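Local coordinates for protein F01G10.3, confirmed by transcript evidence (Caenorhabditis elegans, PDB 3K6J), which binds a zinc ion and probably acts as an NAD+-dependent (3S)-3-hydroxyacyl-CoA dehydrogenase, as part of a multifunctional enzyme, at residues Asn360-Tyr371 with Leu411-Trp421. Numbering follows the deposited sequence.
Sequences NFMLYPTVNEGY and LDKIANMLVHW
Y364 packs as a knob against helix 412-424, its side chain seated among I414, M417, L418 and W421, and it shows how one aromatic residue can organise a steep helix crossing. CB begins the contact, 4.0 Å from W421 CZ3 and near I414 CG2. With CG beside the backbone N (chi1 -72°), the ring extends over I414: CG lies close to both CG1 and CG2, CD1, CE1 and CZ lie against CG1, and CD2 and CE2 also approach I414 CA. CG1 of I414 stands over the ring centre in a CH-pi contact, 3.6 Å from the centroid and only 6° off the normal. CG of N360 lies over the opposite face, toward the rim, and M417 CB meets CD2 at the edge. At the tip, Y364 OH lies 3.2 Å from N360 OD1, an oxygen hydrogen-bonded to Q356. An alanine in place of Y364 would probably leave I414 CG1 without its aromatic face and open a gap between the helices.

Both helices belong to the largely helical region that follows the Rossmann-type domain in this dehydrogenase; the axes of segments 360-371 and 412-421 cross at -102°, 10.0 Å apart at closest, and helix 234-253 packs against helix 355-375 through L363 and T366. The second helix returns a knob of its own, W421, which fits among N360, F361, Y364 and P365 and brings CH2 to 3.3 Å from N360 O, at the indole edge. L418 then splits its branches, CD2 against P365 CA and CD1 3.7 Å from N368 CB. Farther along, L411 meets Y371 from the opposite direction, CD1 touching the hydroxyl that is hydrogen-bonded to W395 NE1.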
loop_
_atom_site.group_PDB
_atom_site.type_symbol
_atom_site.label_atom_id
_atom_site.label_comp_id
_atom_site.label_asym_id
_atom_site.label_seq_id
_atom_site.Cartn_x
_atom_site.Cartn_y
_atom_site.Cartn_z
ATOM N N ASN A 360 -9.195 -1.323 -20.115
ATOM C CA ASN A 360 -10.569 -1.182 -19.660
ATOM C C ASN A 360 -11.060 -2.398 -18.890
ATOM O O ASN A 360 -11.732 -2.266 -17.869
ATOM C CB ASN A 360 -11.494 -0.891 -20.845
ATOM C CG ASN A 360 -11.178 0.425 -21.510
ATOM O OD1 ASN A 360 -10.419 1.241 -20.981
ATOM N ND2 ASN A 360 -11.767 0.649 -22.673
ATOM N N PHE A 361 -10.727 -3.577 -19.400
ATOM C CA PHE A 361 -11.107 -4.857 -18.791
ATOM C C PHE A 361 -10.553 -4.974 -17.365
ATOM O O PHE A 361 -11.213 -5.519 -16.470
ATOM C CB PHE A 361 -10.600 -6.012 -19.666
ATOM C CG PHE A 361 -11.164 -7.367 -19.298
ATOM C CD1 PHE A 361 -12.448 -7.747 -19.704
ATOM C CD2 PHE A 361 -10.404 -8.285 -18.571
ATOM C CE1 PHE A 361 -12.972 -9.021 -19.377
ATOM C CE2 PHE A 361 -10.932 -9.545 -18.230
ATOM C CZ PHE A 361 -12.227 -9.907 -18.648
ATOM N N MET A 362 -9.345 -4.458 -17.161
ATOM C CA MET A 362 -8.716 -4.453 -15.824
ATOM C C MET A 362 -9.167 -3.305 -14.916
ATOM O O MET A 362 -9.495 -3.525 -13.771
ATOM C CB MET A 362 -7.184 -4.447 -15.938
ATOM C CG MET A 362 -6.588 -5.841 -16.083
ATOM S SD MET A 362 -4.853 -5.862 -16.582
ATOM C CE MET A 362 -4.850 -4.991 -18.124
ATOM N N LEU A 363 -9.163 -2.085 -15.439
ATOM C CA LEU A 363 -9.340 -0.901 -14.616
ATOM C C LEU A 363 -10.799 -0.483 -14.347
ATOM O O LEU A 363 -11.130 -0.070 -13.234
ATOM C CB LEU A 363 -8.519 0.254 -15.195
ATOM C CG LEU A 363 -7.046 0.458 -14.754
ATOM C CD1 LEU A 363 -6.275 -0.779 -14.261
ATOM C CD2 LEU A 363 -6.274 1.219 -15.805
ATOM N N TYR A 364 -11.678 -0.591 -15.343
ATOM C CA TYR A 364 -13.067 -0.180 -15.149
ATOM C C TYR A 364 -13.766 -0.937 -14.006
ATOM O O TYR A 364 -14.424 -0.325 -13.189
ATOM C CB TYR A 364 -13.865 -0.319 -16.459
ATOM C CG TYR A 364 -13.514 0.703 -17.518
ATOM C CD1 TYR A 364 -12.328 1.451 -17.453
ATOM C CD2 TYR A 364 -14.367 0.920 -18.599
ATOM C CE1 TYR A 364 -12.002 2.382 -18.436
ATOM C CE2 TYR A 364 -14.056 1.854 -19.588
ATOM C CZ TYR A 364 -12.870 2.573 -19.496
ATOM O OH TYR A 364 -12.580 3.488 -20.479
ATOM N N PRO A 365 -13.611 -2.271 -13.936
ATOM C CA PRO A 365 -14.233 -2.997 -12.808
ATOM C C PRO A 365 -13.584 -2.696 -11.449
ATOM O O PRO A 365 -14.214 -2.857 -10.408
ATOM C CB PRO A 365 -14.047 -4.488 -13.172
ATOM C CG PRO A 365 -13.624 -4.497 -14.621
ATOM C CD PRO A 365 -12.943 -3.182 -14.885
ATOM N N THR A 366 -12.321 -2.277 -11.467
ATOM C CA THR A 366 -11.651 -1.870 -10.241
ATOM C C THR A 366 -12.212 -0.538 -9.764
ATOM O O THR A 366 -12.539 -0.378 -8.554
ATOM C CB THR A 366 -10.148 -1.821 -10.456
ATOM O OG1 THR A 366 -9.728 -3.098 -10.932
ATOM C CG2 THR A 366 -9.411 -1.490 -9.165
ATOM N N VAL A 367 -12.381 0.399 -10.699
ATOM C CA VAL A 367 -13.007 1.682 -10.372
ATOM C C VAL A 367 -14.398 1.477 -9.742
ATOM O O VAL A 367 -14.742 2.092 -8.724
ATOM C CB VAL A 367 -13.096 2.630 -11.590
ATOM C CG1 VAL A 367 -13.936 3.892 -11.244
ATOM C CG2 VAL A 367 -11.707 3.019 -12.073
ATOM N N ASN A 368 -15.173 0.571 -10.348
ATOM C CA ASN A 368 -16.518 0.267 -9.883
ATOM C C ASN A 368 -16.529 -0.297 -8.460
ATOM O O ASN A 368 -17.369 0.097 -7.664
ATOM C CB ASN A 368 -17.232 -0.680 -10.877
ATOM C CG ASN A 368 -18.657 -0.983 -10.454
ATOM O OD1 ASN A 368 -18.985 -2.115 -10.115
ATOM N ND2 ASN A 368 -19.490 0.045 -10.408
ATOM N N GLU A 369 -15.609 -1.219 -8.152
ATOM C CA GLU A 369 -15.428 -1.738 -6.794
ATOM C C GLU A 369 -15.080 -0.647 -5.759
ATOM O O GLU A 369 -15.565 -0.669 -4.625
ATOM C CB GLU A 369 -14.365 -2.847 -6.764
ATOM C CG GLU A 369 -14.099 -3.411 -5.362
ATOM C CD GLU A 369 -15.323 -4.138 -4.773
ATOM O OE1 GLU A 369 -15.337 -4.383 -3.553
ATOM O OE2 GLU A 369 -16.284 -4.448 -5.511
ATOM N N GLY A 370 -14.264 0.320 -6.140
ATOM C CA GLY A 370 -14.050 1.475 -5.275
ATOM C C GLY A 370 -15.364 2.144 -4.899
ATOM O O GLY A 370 -15.599 2.456 -3.729
ATOM N N TYR A 371 -16.230 2.375 -5.892
ATOM C CA TYR A 371 -17.532 3.015 -5.612
ATOM C C TYR A 371 -18.408 2.124 -4.740
ATOM O O TYR A 371 -19.119 2.592 -3.875
ATOM C CB TYR A 371 -18.216 3.435 -6.907
ATOM C CG TYR A 371 -17.651 4.738 -7.398
ATOM C CD1 TYR A 371 -16.736 4.785 -8.442
ATOM C CD2 TYR A 371 -18.003 5.918 -6.786
ATOM C CE1 TYR A 371 -16.214 5.998 -8.866
ATOM C CE2 TYR A 371 -17.491 7.125 -7.198
ATOM C CZ TYR A 371 -16.599 7.164 -8.223
ATOM O OH TYR A 371 -16.107 8.392 -8.605
ATOM N N LEU A 411 -16.926 9.397 -15.885
ATOM C CA LEU A 411 -17.426 8.060 -15.582
ATOM C C LEU A 411 -18.415 7.493 -16.599
ATOM O O LEU A 411 -18.784 6.313 -16.517
ATOM C CB LEU A 411 -18.073 8.037 -14.181
ATOM C CG LEU A 411 -17.253 8.242 -12.891
ATOM C CD1 LEU A 411 -18.190 8.271 -11.693
ATOM C CD2 LEU A 411 -16.213 7.143 -12.699
ATOM N N ASP A 412 -18.848 8.318 -17.552
ATOM C CA ASP A 412 -19.944 7.934 -18.458
ATOM C C ASP A 412 -19.598 6.738 -19.352
ATOM O O ASP A 412 -20.369 5.773 -19.426
ATOM C CB ASP A 412 -20.446 9.142 -19.271
ATOM C CG ASP A 412 -21.824 8.895 -19.925
ATOM O OD1 ASP A 412 -22.749 8.359 -19.252
ATOM O OD2 ASP A 412 -21.980 9.240 -21.121
ATOM N N LYS A 413 -18.429 6.770 -19.990
ATOM C CA LYS A 413 -18.025 5.636 -20.839
ATOM C C LYS A 413 -17.777 4.387 -19.998
ATOM O O LYS A 413 -18.115 3.277 -20.417
ATOM C CB LYS A 413 -16.801 5.968 -21.706
ATOM C CG LYS A 413 -16.896 7.325 -22.397
ATOM C CD LYS A 413 -17.774 7.270 -23.668
ATOM C CE LYS A 413 -18.317 8.649 -24.013
ATOM N NZ LYS A 413 -19.555 8.901 -23.230
ATOM N N ILE A 414 -17.209 4.593 -18.808
ATOM C CA ILE A 414 -16.973 3.524 -17.829
ATOM C C ILE A 414 -18.287 2.846 -17.432
ATOM O O ILE A 414 -18.399 1.618 -17.494
ATOM C CB ILE A 414 -16.215 4.048 -16.560
ATOM C CG1 ILE A 414 -14.776 4.436 -16.938
ATOM C CG2 ILE A 414 -16.210 2.991 -15.467
ATOM C CD1 ILE A 414 -13.970 5.145 -15.862
ATOM N N ALA A 415 -19.270 3.662 -17.051
ATOM C CA ALA A 415 -20.592 3.173 -16.657
ATOM C C ALA A 415 -21.251 2.378 -17.790
ATOM O O ALA A 415 -21.825 1.317 -17.560
ATOM C CB ALA A 415 -21.483 4.334 -16.218
ATOM N N ASN A 416 -21.124 2.891 -19.017
ATOM C CA ASN A 416 -21.718 2.245 -20.189
ATOM C C ASN A 416 -21.061 0.942 -20.564
ATOM O O ASN A 416 -21.746 -0.029 -20.894
ATOM C CB ASN A 416 -21.783 3.211 -21.372
ATOM C CG ASN A 416 -22.826 4.276 -21.155
ATOM O OD1 ASN A 416 -23.913 3.975 -20.676
ATOM N ND2 ASN A 416 -22.496 5.525 -21.461
ATOM N N MET A 417 -19.737 0.913 -20.474
ATOM C CA MET A 417 -18.990 -0.287 -20.795
ATOM C C MET A 417 -19.274 -1.395 -19.793
ATOM O O MET A 417 -19.331 -2.569 -20.173
ATOM C CB MET A 417 -17.493 0.016 -20.884
ATOM C CG MET A 417 -16.711 -1.055 -21.614
ATOM S SD MET A 417 -16.637 -0.882 -23.420
ATOM C CE MET A 417 -18.326 -0.414 -23.887
ATOM N N LEU A 418 -19.464 -1.025 -18.527
ATOM C CA LEU A 418 -19.761 -1.999 -17.471
ATOM C C LEU A 418 -21.149 -2.616 -17.655
ATOM O O LEU A 418 -21.305 -3.828 -17.551
ATOM C CB LEU A 418 -19.615 -1.384 -16.062
ATOM C CG LEU A 418 -18.213 -1.057 -15.499
ATOM C CD1 LEU A 418 -18.321 -0.098 -14.341
ATOM C CD2 LEU A 418 -17.459 -2.324 -15.084
ATOM N N VAL A 419 -22.150 -1.785 -17.931
ATOM C CA VAL A 419 -23.498 -2.301 -18.195
ATOM C C VAL A 419 -23.497 -3.224 -19.435
ATOM O O VAL A 419 -24.120 -4.295 -19.426
ATOM C CB VAL A 419 -24.570 -1.176 -18.294
ATOM C CG1 VAL A 419 -24.653 -0.366 -16.988
ATOM C CG2 VAL A 419 -24.304 -0.251 -19.478
ATOM N N HIS A 420 -22.758 -2.822 -20.474
ATOM C CA HIS A 420 -22.615 -3.635 -21.678
ATOM C C HIS A 420 -21.894 -4.962 -21.393
ATOM O O HIS A 420 -22.287 -6.003 -21.925
ATOM C CB HIS A 420 -21.946 -2.849 -22.804
ATOM C CG HIS A 420 -21.563 -3.690 -23.985
ATOM N ND1 HIS A 420 -20.355 -3.549 -24.639
ATOM C CD2 HIS A 420 -22.221 -4.689 -24.625
ATOM C CE1 HIS A 420 -20.286 -4.423 -25.628
ATOM N NE2 HIS A 420 -21.401 -5.134 -25.634
ATOM N N TRP A 421 -20.864 -4.938 -20.550
ATOM C CA TRP A 421 -20.208 -6.183 -20.137
ATOM C C TRP A 421 -21.111 -7.017 -19.242
ATOM O O TRP A 421 -21.028 -8.244 -19.246
ATOM C CB TRP A 421 -18.867 -5.930 -19.431
ATOM C CG TRP A 421 -17.773 -5.421 -20.333
ATOM C CD1 TRP A 421 -17.680 -5.583 -21.693
ATOM C CD2 TRP A 421 -16.603 -4.689 -19.938
ATOM N NE1 TRP A 421 -16.535 -4.988 -22.165
ATOM C CE2 TRP A 421 -15.852 -4.435 -21.113
ATOM C CE3 TRP A 421 -16.117 -4.217 -18.705
ATOM C CZ2 TRP A 421 -14.638 -3.724 -21.092
ATOM C CZ3 TRP A 421 -14.914 -3.514 -18.683
ATOM C CH2 TRP A 421 -14.192 -3.271 -19.872
#